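Local coordinates for protein xylan esterase 1 (Thermoanaerobacterium sp. 'JW/SL YS485', PDB 3FCY) that probably removes acetyl groups from xylan and related esters, as a calcium-binding carbohydrate esterase with the alpha/beta-hydrolase fold, at residues 89-94 / 177-182; 154-159 / 168-173; 162-167 / 250-255. One frame throughout, in Å; residues are numbered along the deposited sequence.

Contact 1: 89-94 / 177-182; sequences GVRGAR and FRHIFL
The connection between the antiparallel strands 80-88 and 94-102 sets Val90 and Arg91 against His179 and Leu182 of helix 176-192, joining a hairpin turn of the alpha/beta-hydrolase sheet to a helix beside it. The turn is closed by the bond from Gly89 N to Ala93 O (2.7 Å). Val90 splits its two methyls between helix residues one turn apart: CG2 rests on His179 CB at 3.7 Å, and CG1 meets Leu182 CD1 at 3.8 Å. Arg91 does more of the reaching. With CG anti to the carbonyl carbon (chi1 -53°), its chain leans over the imidazole, CG above one face of the His179 ring, 4.2 Å from the centroid and 15° off the normal, a CH-pi contact; a bend at chi2 then carries the guanidinium on past the ring. There His179 CE1 lies over a face of the Arg91 guanidinium, 3.5 Å from NH1, but the two planes are inclined by 60° and do not stack. Arg178, bent at chi2 as well, brings NH1 to 3.4 Å from Arg91 NH2. Both arginines converge on Glu60 of helix 50-62: Arg91 NE pairs with its OE2, Arg178 NH1 with its OE1. Arg91 NH1 has a second partner in Asn174 OD1. The carboxylate thus accounts for two guanidinium groups lying so close. His179 ND1, buried here beside Val90 CG2, has no polar partner in the model; with two arginines next to the ring, the imidazole is probably neutral, and what it offers Arg91 is the face of its ring.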
loop_
_atom_site.group_PDB
_atom_site.type_symbol
_atom_site.label_atom_id
_atom_site.label_comp_id
_atom_site.label_asym_id
_atom_site.label_seq_id
_atom_site.Cartn_x
_atom_site.Cartn_y
_atom_site.Cartn_z
ATOM N N GLY A 89 -21.662 13.675 -34.858
ATOM C CA GLY A 89 -22.481 14.099 -33.736
ATOM C C GLY A 89 -22.461 15.612 -33.635
ATOM O O GLY A 89 -22.014 16.286 -34.561
ATOM N N VAL A 90 -22.936 16.155 -32.519
ATOM C CA VAL A 90 -22.951 17.601 -32.352
ATOM C C VAL A 90 -21.527 18.149 -32.386
ATOM O O VAL A 90 -20.574 17.449 -32.045
ATOM C CB VAL A 90 -23.636 18.020 -31.021
ATOM C CG1 VAL A 90 -25.118 17.649 -31.060
ATOM C CG2 VAL A 90 -22.947 17.353 -29.831
ATOM N N ARG A 91 -21.402 19.398 -32.820
ATOM C CA ARG A 91 -20.124 20.094 -32.918
ATOM C C ARG A 91 -19.193 19.490 -33.970
ATOM O O ARG A 91 -17.981 19.716 -33.942
ATOM C CB ARG A 91 -19.429 20.139 -31.544
ATOM C CG ARG A 91 -20.305 20.697 -30.415
ATOM C CD ARG A 91 -20.984 22.005 -30.818
ATOM N NE ARG A 91 -22.069 22.391 -29.910
ATOM C CZ ARG A 91 -21.898 22.916 -28.697
ATOM N NH1 ARG A 91 -20.677 23.129 -28.221
ATOM N NH2 ARG A 91 -22.955 23.238 -27.959
ATOM N N GLY A 92 -19.770 18.721 -34.891
ATOM C CA GLY A 92 -18.999 18.119 -35.966
ATOM C C GLY A 92 -18.099 16.943 -35.629
ATOM O O GLY A 92 -17.289 16.532 -36.458
ATOM N N ALA A 93 -18.234 16.389 -34.429
ATOM C CA ALA A 93 -17.398 15.259 -34.025
ATOM C C ALA A 93 -17.777 13.960 -34.738
ATOM O O ALA A 93 -18.946 13.589 -34.797
ATOM C CB ALA A 93 -17.478 15.065 -32.515
ATOM N N ARG A 94 -16.777 13.273 -35.278
ATOM C CA ARG A 94 -17.002 12.010 -35.968
ATOM C C ARG A 94 -16.987 10.914 -34.897
ATOM O O ARG A 94 -15.955 10.659 -34.278
ATOM C CB ARG A 94 -15.885 11.780 -36.992
ATOM C CG ARG A 94 -16.214 10.775 -38.078
ATOM C CD ARG A 94 -17.393 11.232 -38.940
ATOM N NE ARG A 94 -17.606 10.325 -40.063
ATOM C CZ ARG A 94 -18.760 10.186 -40.707
ATOM N NH1 ARG A 94 -19.821 10.896 -40.344
ATOM N NH2 ARG A 94 -18.854 9.327 -41.714
ATOM N N PHE A 177 -19.673 15.929 -21.511
ATOM C CA PHE A 177 -20.584 14.797 -21.321
ATOM C C PHE A 177 -21.983 15.117 -21.831
ATOM O O PHE A 177 -22.822 14.229 -21.980
ATOM C CB PHE A 177 -20.634 14.343 -19.859
ATOM C CG PHE A 177 -19.713 13.190 -19.560
ATOM C CD1 PHE A 177 -19.890 11.959 -20.195
ATOM C CD2 PHE A 177 -18.653 13.337 -18.670
ATOM C CE1 PHE A 177 -19.019 10.891 -19.950
ATOM C CE2 PHE A 177 -17.780 12.278 -18.419
ATOM C CZ PHE A 177 -17.961 11.053 -19.060
ATOM N N ARG A 178 -22.226 16.392 -22.104
ATOM C CA ARG A 178 -23.508 16.815 -22.642
ATOM C C ARG A 178 -23.529 16.303 -24.087
ATOM O O ARG A 178 -24.521 15.724 -24.547
ATOM C CB ARG A 178 -23.606 18.343 -22.581
ATOM C CG ARG A 178 -24.895 18.957 -23.109
ATOM C CD ARG A 178 -24.725 19.397 -24.542
ATOM N NE ARG A 178 -25.638 20.479 -24.905
ATOM C CZ ARG A 178 -25.700 21.011 -26.120
ATOM N NH1 ARG A 178 -24.904 20.557 -27.082
ATOM N NH2 ARG A 178 -26.558 21.986 -26.381
ATOM N N HIS A 179 -22.412 16.485 -24.789
ATOM C CA HIS A 179 -22.302 16.033 -26.172
ATOM C C HIS A 179 -22.285 14.506 -26.222
ATOM O O HIS A 179 -22.932 13.896 -27.075
ATOM C CB HIS A 179 -21.024 16.573 -26.821
ATOM C CG HIS A 179 -20.820 18.042 -26.625
ATOM N ND1 HIS A 179 -21.862 18.945 -26.623
ATOM C CD2 HIS A 179 -19.691 18.769 -26.442
ATOM C CE1 HIS A 179 -21.384 20.165 -26.447
ATOM N NE2 HIS A 179 -20.069 20.086 -26.334
ATOM N N ILE A 180 -21.537 13.897 -25.307
ATOM C CA ILE A 180 -21.446 12.444 -25.237
ATOM C C ILE A 180 -22.832 11.842 -25.015
ATOM O O ILE A 180 -23.203 10.874 -25.675
ATOM C CB ILE A 180 -20.493 11.995 -24.103
ATOM C CG1 ILE A 180 -19.066 12.467 -24.415
ATOM C CG2 ILE A 180 -20.524 10.468 -23.967
ATOM C CD1 ILE A 180 -18.063 12.225 -23.296
ATOM N N PHE A 181 -23.600 12.413 -24.089
ATOM C CA PHE A 181 -24.949 11.917 -23.837
ATOM C C PHE A 181 -25.740 12.025 -25.139
ATOM O O PHE A 181 -26.445 11.090 -25.528
ATOM C CB PHE A 181 -25.643 12.741 -22.746
ATOM C CG PHE A 181 -25.180 12.435 -21.338
ATOM C CD1 PHE A 181 -24.073 11.626 -21.099
ATOM C CD2 PHE A 181 -25.846 12.993 -20.248
ATOM C CE1 PHE A 181 -23.634 11.379 -19.794
ATOM C CE2 PHE A 181 -25.417 12.755 -18.941
ATOM C CZ PHE A 181 -24.307 11.946 -18.714
ATOM N N LEU A 182 -25.620 13.167 -25.817
ATOM C CA LEU A 182 -26.322 13.366 -27.082
ATOM C C LEU A 182 -25.897 12.325 -28.115
ATOM O O LEU A 182 -26.723 11.869 -28.910
ATOM C CB LEU A 182 -26.078 14.780 -27.627
ATOM C CG LEU A 182 -26.785 15.908 -26.866
ATOM C CD1 LEU A 182 -26.414 17.264 -27.478
ATOM C CD2 LEU A 182 -28.298 15.686 -26.908
#

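Contact 2: 154-159 / 168-173; sequences GVTGNT and LDDDAD
Asp170 carries its CG anti to the backbone N (chi1 -161°), which swings the carboxylate across to the backbone of Thr156, while Thr156 holds OG1 between its own N and carbonyl carbon, next to the incoming acid. Thr156 N donates to Asp170 OD2 at 3.2 Å, with an angle of 154° at the hydrogen; the oxygen is met on its anti side, 27° out of the carboxylate plane. The hydroxyl only packs here: Thr156 OG1 stands 3.6 Å from Asp170 CB, the two side chains crossing at about a right angle. Asp170 OD2 also lies 3.4 Å from Val155 CA, and a water joins it to Gly154 O, though its distance to OD2 is too short to be trusted in detail. Asp170 OD1 turns the other way, to Asn174 ND2. With Asp170 replaced by an alanine, the Thr156 amide would lose its acceptor and the 154-156 backbone would probably be freer to shift. Both segments belong to the long connection between strand 136-140 and helix 176-192, and this contact brings two parts of that excursion together at the surface. Beside it, Thr159 reaches a second subunit, bonding to Asp151 and His163 there. Gly157 faces Asp169: a side chain on Gly157 would press on Asp169 CB and on the carbonyl of Thr156. A second water spans the gap, accepting from Asn158 N at 3.0 Å and donating to Asp169 OD2 at 2.6 Å, while Asp169 OD1 bonds to Tyr256 OH. Just downstream, Asp171 OD2 takes the amide of Asp173 at 3.0 Å, an Asx turn leading into the 3-10 segment that begins at Ala172.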
loop_
_atom_site.group_PDB
_atom_site.type_symbol
_atom_site.label_atom_id
_atom_site.label_comp_id
_atom_site.label_asym_id
_atom_site.label_seq_id
_atom_site.Cartn_x
_atom_site.Cartn_y
_atom_site.Cartn_z
ATOM N N GLY A 154 -12.305 22.554 -27.946
ATOM C CA GLY A 154 -12.753 23.922 -28.115
ATOM C C GLY A 154 -13.424 24.446 -26.863
ATOM O O GLY A 154 -14.372 25.223 -26.934
ATOM N N VAL A 155 -12.934 24.014 -25.708
ATOM C CA VAL A 155 -13.487 24.452 -24.437
ATOM C C VAL A 155 -12.432 25.190 -23.628
ATOM O O VAL A 155 -11.231 24.988 -23.818
ATOM C CB VAL A 155 -13.979 23.261 -23.595
ATOM C CG1 VAL A 155 -15.091 22.527 -24.329
ATOM C CG2 VAL A 155 -12.816 22.316 -23.304
ATOM N N THR A 156 -12.880 26.051 -22.727
ATOM C CA THR A 156 -11.955 26.782 -21.879
ATOM C C THR A 156 -11.808 25.967 -20.601
ATOM O O THR A 156 -12.611 25.069 -20.335
ATOM C CB THR A 156 -12.492 28.181 -21.533
ATOM O OG1 THR A 156 -13.785 28.056 -20.931
ATOM C CG2 THR A 156 -12.599 29.033 -22.790
ATOM N N GLY A 157 -10.782 26.265 -19.815
ATOM C CA GLY A 157 -10.585 25.525 -18.586
ATOM C C GLY A 157 -9.702 24.302 -18.771
ATOM O O GLY A 157 -9.133 24.084 -19.839
ATOM N N ASN A 158 -9.609 23.500 -17.717
ATOM C CA ASN A 158 -8.789 22.290 -17.693
ATOM C C ASN A 158 -9.087 21.273 -18.804
ATOM O O ASN A 158 -10.250 21.024 -19.135
ATOM C CB ASN A 158 -8.946 21.633 -16.316
ATOM C CG ASN A 158 -8.017 20.457 -16.116
ATOM O OD1 ASN A 158 -8.319 19.329 -16.514
ATOM N ND2 ASN A 158 -6.870 20.718 -15.506
ATOM N N THR A 159 -8.031 20.704 -19.387
ATOM C CA THR A 159 -8.165 19.690 -20.438
ATOM C C THR A 159 -7.181 18.547 -20.187
ATOM O O THR A 159 -7.046 17.648 -21.008
ATOM C CB THR A 159 -7.858 20.245 -21.862
ATOM O OG1 THR A 159 -6.464 20.576 -21.960
ATOM C CG2 THR A 159 -8.709 21.474 -22.165
ATOM N N LEU A 168 -16.482 22.529 -17.772
ATOM C CA LEU A 168 -17.181 22.989 -16.575
ATOM C C LEU A 168 -17.066 24.507 -16.373
ATOM O O LEU A 168 -17.997 25.134 -15.869
ATOM C CB LEU A 168 -16.654 22.245 -15.344
ATOM C CG LEU A 168 -17.337 22.525 -13.997
ATOM C CD1 LEU A 168 -18.826 22.199 -14.079
ATOM C CD2 LEU A 168 -16.672 21.696 -12.916
ATOM N N ASP A 169 -15.932 25.097 -16.754
ATOM C CA ASP A 169 -15.749 26.546 -16.618
ATOM C C ASP A 169 -16.171 27.281 -17.892
ATOM O O ASP A 169 -15.969 28.488 -18.016
ATOM C CB ASP A 169 -14.289 26.908 -16.314
ATOM C CG ASP A 169 -13.874 26.552 -14.902
ATOM O OD1 ASP A 169 -14.724 26.616 -13.987
ATOM O OD2 ASP A 169 -12.685 26.226 -14.703
ATOM N N ASP A 170 -16.738 26.548 -18.840
ATOM C CA ASP A 170 -17.201 27.133 -20.096
ATOM C C ASP A 170 -18.727 27.195 -19.972
ATOM O O ASP A 170 -19.276 26.875 -18.915
ATOM C CB ASP A 170 -16.845 26.197 -21.258
ATOM C CG ASP A 170 -16.851 26.897 -22.604
ATOM O OD1 ASP A 170 -17.780 27.689 -22.867
ATOM O OD2 ASP A 170 -15.926 26.640 -23.407
ATOM N N ASP A 171 -19.419 27.606 -21.031
ATOM C CA ASP A 171 -20.878 27.648 -20.977
ATOM C C ASP A 171 -21.414 26.233 -20.761
ATOM O O ASP A 171 -20.858 25.270 -21.293
ATOM C CB ASP A 171 -21.460 28.209 -22.273
ATOM C CG ASP A 171 -22.968 28.365 -22.205
ATOM O OD1 ASP A 171 -23.440 29.277 -21.491
ATOM O OD2 ASP A 171 -23.685 27.570 -22.849
ATOM N N ALA A 172 -22.488 26.105 -19.988
ATOM C CA ALA A 172 -23.072 24.793 -19.708
ATOM C C ALA A 172 -23.329 23.967 -20.970
ATOM O O ALA A 172 -23.176 22.741 -20.958
ATOM C CB ALA A 172 -24.368 24.953 -18.918
ATOM N N ASP A 173 -23.714 24.633 -22.055
ATOM C CA ASP A 173 -23.995 23.932 -23.308
ATOM C C ASP A 173 -22.736 23.376 -23.980
ATOM O O ASP A 173 -22.828 22.704 -25.006
ATOM C CB ASP A 173 -24.725 24.857 -24.294
ATOM C CG ASP A 173 -26.129 25.239 -23.829
ATOM O OD1 ASP A 173 -26.823 25.953 -24.584
ATOM O OD2 ASP A 173 -26.543 24.836 -22.721
HETATM O O HOH W 1 -15.484 27.328 -25.679
HETATM O O HOH W 2 -11.138 24.272 -15.291
#

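Contact 3: 162-167 / 250-255; sequences GHIIRG and YQEITD
The backbones come closest where Gly162 passes Glu252, in the first turn of helix 251-260, and beyond that point the loop curls so that successive amides face the Glu252 carboxylate. Glu252 has its CG between the backbone N and the carbonyl carbon (chi1 67°), and from there the chain runs out extended into the curl. Its OE2 takes two consecutive N-H groups. Ile165 N, at 3.1 Å and 150°, approaches nearly along the C-O axis; Ile164 N is nearer, at 2.7 Å, but bent to 120° and therefore weak. Gly162 lets the acid in: its CA is 3.2 Å from Glu252 OE2, and a CB would collide with the carboxylate carbon. Apolar side chains flank this buried polar centre. Ile165 slides past the glutamate in the opposite sense, its CD1 3.8 Å from Glu252 O and its CG2 4.1 Å from Glu252 CG. Ile164 crosses it at about a right angle and carries on to Tyr250, where CD1 of the isoleucine touches CD1 of the ring at 3.9 Å. Tyr250 OH is held by the backbone amides of Leu234 and Ser235. The other carboxylate oxygen, Glu252 OE1, bonds to the hydroxyl of Tyr117, which also takes part in a bond with His163 N, so one tyrosine ties into both segments. Tyr117 is the predicted substrate-binding residue, and the side chain of Tyr250 lies about 7 Å from that of His327, the predicted charge-relay histidine. Glu252 and the curled loop would then be second-shell elements, consistent with holding Tyr117 in place near the predicted Ser-His-Asp triad of an alpha/beta-hydrolase esterase.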
loop_
_atom_site.group_PDB
_atom_site.type_symbol
_atom_site.label_atom_id
_atom_site.label_comp_id
_atom_site.label_asym_id
_atom_site.label_seq_id
_atom_site.Cartn_x
_atom_site.Cartn_y
_atom_site.Cartn_z
ATOM N N GLY A 162 -9.816 14.183 -16.909
ATOM C CA GLY A 162 -11.243 14.081 -16.658
ATOM C C GLY A 162 -12.208 14.723 -17.633
ATOM O O GLY A 162 -12.049 15.882 -18.025
ATOM N N HIS A 163 -13.232 13.963 -18.009
ATOM C CA HIS A 163 -14.254 14.453 -18.923
ATOM C C HIS A 163 -15.462 15.021 -18.175
ATOM O O HIS A 163 -16.258 15.763 -18.749
ATOM C CB HIS A 163 -14.700 13.331 -19.865
ATOM C CG HIS A 163 -13.786 13.125 -21.031
ATOM N ND1 HIS A 163 -13.930 12.074 -21.911
ATOM C CD2 HIS A 163 -12.735 13.853 -21.483
ATOM C CE1 HIS A 163 -13.010 12.165 -22.856
ATOM N NE2 HIS A 163 -12.273 13.236 -22.619
ATOM N N ILE A 164 -15.603 14.671 -16.899
ATOM C CA ILE A 164 -16.719 15.176 -16.103
ATOM C C ILE A 164 -16.620 16.692 -15.935
ATOM O O ILE A 164 -17.620 17.401 -16.058
ATOM C CB ILE A 164 -16.754 14.534 -14.702
ATOM C CG1 ILE A 164 -17.015 13.031 -14.826
ATOM C CG2 ILE A 164 -17.829 15.204 -13.843
ATOM C CD1 ILE A 164 -17.041 12.303 -13.498
ATOM N N ILE A 165 -15.416 17.184 -15.643
ATOM C CA ILE A 165 -15.204 18.616 -15.461
ATOM C C ILE A 165 -14.785 19.304 -16.756
ATOM O O ILE A 165 -14.510 20.499 -16.760
ATOM C CB ILE A 165 -14.122 18.909 -14.389
ATOM C CG1 ILE A 165 -12.776 18.319 -14.821
ATOM C CG2 ILE A 165 -14.548 18.336 -13.043
ATOM C CD1 ILE A 165 -11.618 18.740 -13.931
ATOM N N ARG A 166 -14.727 18.551 -17.851
ATOM C CA ARG A 166 -14.341 19.114 -19.143
ATOM C C ARG A 166 -15.438 20.073 -19.628
ATOM O O ARG A 166 -16.563 19.656 -19.898
ATOM C CB ARG A 166 -14.123 17.989 -20.166
ATOM C CG ARG A 166 -13.479 18.426 -21.487
ATOM C CD ARG A 166 -12.086 19.039 -21.275
ATOM N NE ARG A 166 -11.183 18.122 -20.582
ATOM C CZ ARG A 166 -10.516 17.125 -21.159
ATOM N NH1 ARG A 166 -10.627 16.900 -22.463
ATOM N NH2 ARG A 166 -9.748 16.330 -20.420
ATOM N N GLY A 167 -15.099 21.357 -19.726
ATOM C CA GLY A 167 -16.062 22.355 -20.154
ATOM C C GLY A 167 -16.866 22.906 -18.986
ATOM O O GLY A 167 -17.819 23.670 -19.174
ATOM N N TYR A 250 -13.790 9.428 -9.566
ATOM C CA TYR A 250 -14.303 10.776 -9.328
ATOM C C TYR A 250 -13.246 11.759 -8.811
ATOM O O TYR A 250 -13.582 12.845 -8.331
ATOM C CB TYR A 250 -15.459 10.718 -8.327
ATOM C CG TYR A 250 -16.768 10.202 -8.895
ATOM C CD1 TYR A 250 -17.484 10.945 -9.838
ATOM C CD2 TYR A 250 -17.315 8.994 -8.454
ATOM C CE1 TYR A 250 -18.718 10.501 -10.326
ATOM C CE2 TYR A 250 -18.552 8.537 -8.936
ATOM C CZ TYR A 250 -19.245 9.299 -9.871
ATOM O OH TYR A 250 -20.465 8.864 -10.345
ATOM N N GLN A 251 -11.976 11.383 -8.916
ATOM C CA GLN A 251 -10.876 12.229 -8.444
ATOM C C GLN A 251 -10.879 13.650 -9.016
ATOM O O GLN A 251 -10.529 14.607 -8.323
ATOM C CB GLN A 251 -9.534 11.564 -8.775
ATOM C CG GLN A 251 -8.304 12.383 -8.381
ATOM C CD GLN A 251 -8.191 12.592 -6.884
ATOM O OE1 GLN A 251 -8.236 11.638 -6.110
ATOM N NE2 GLN A 251 -8.036 13.840 -6.468
ATOM N N GLU A 252 -11.274 13.782 -10.278
ATOM C CA GLU A 252 -11.284 15.082 -10.940
ATOM C C GLU A 252 -12.154 16.134 -10.259
ATOM O O GLU A 252 -11.881 17.328 -10.367
ATOM C CB GLU A 252 -11.696 14.915 -12.401
ATOM C CG GLU A 252 -13.130 14.460 -12.618
ATOM C CD GLU A 252 -13.339 13.914 -14.012
ATOM O OE1 GLU A 252 -12.980 12.741 -14.249
ATOM O OE2 GLU A 252 -13.845 14.659 -14.875
ATOM N N ILE A 253 -13.195 15.706 -9.554
ATOM C CA ILE A 253 -14.049 16.663 -8.857
ATOM C C ILE A 253 -13.232 17.304 -7.737
ATOM O O ILE A 253 -13.340 18.503 -7.482
ATOM C CB ILE A 253 -15.288 15.981 -8.261
ATOM C CG1 ILE A 253 -16.216 15.532 -9.392
ATOM C CG2 ILE A 253 -16.003 16.936 -7.314
ATOM C CD1 ILE A 253 -17.382 14.698 -8.928
ATOM N N THR A 254 -12.416 16.490 -7.073
ATOM C CA THR A 254 -11.549 16.982 -6.005
ATOM C C THR A 254 -10.469 17.871 -6.629
ATOM O O THR A 254 -10.178 18.953 -6.116
ATOM C CB THR A 254 -10.882 15.814 -5.238
ATOM O OG1 THR A 254 -11.851 15.189 -4.389
ATOM C CG2 THR A 254 -9.707 16.313 -4.385
ATOM N N ASP A 255 -9.889 17.421 -7.744
ATOM C CA ASP A 255 -8.853 18.202 -8.421
ATOM C C ASP A 255 -9.396 19.574 -8.795
ATOM O O ASP A 255 -8.717 20.592 -8.634
ATOM C CB ASP A 255 -8.377 17.510 -9.705
ATOM C CG ASP A 255 -7.630 16.210 -9.442
ATOM O OD1 ASP A 255 -7.251 15.947 -8.282
ATOM O OD2 ASP A 255 -7.415 15.456 -10.413
#

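In the fold
Contacts 1 and 3 are buried and contact 2 lies at the surface, and their chemistry follows. Contact 1 relies on methyl, imidazole and guanidinium packing, contact 2 on a single direct backbone-to-carboxylate bond with waters, contact 3 on a buried acid gripping loop amides. The connection between strand 136-140 and helix 176-192 supplies both segments of contact 2 and one of contact 3, and that helix serves contact 1. Direct touches join them: Asp173 O probably accepts from Arg91 NH2, Phe177 packs on His163, and Val155 on Arg166. Contacts 2 and 3 both reach the second subunit; of the three, contact 3 alone borders the predicted active site.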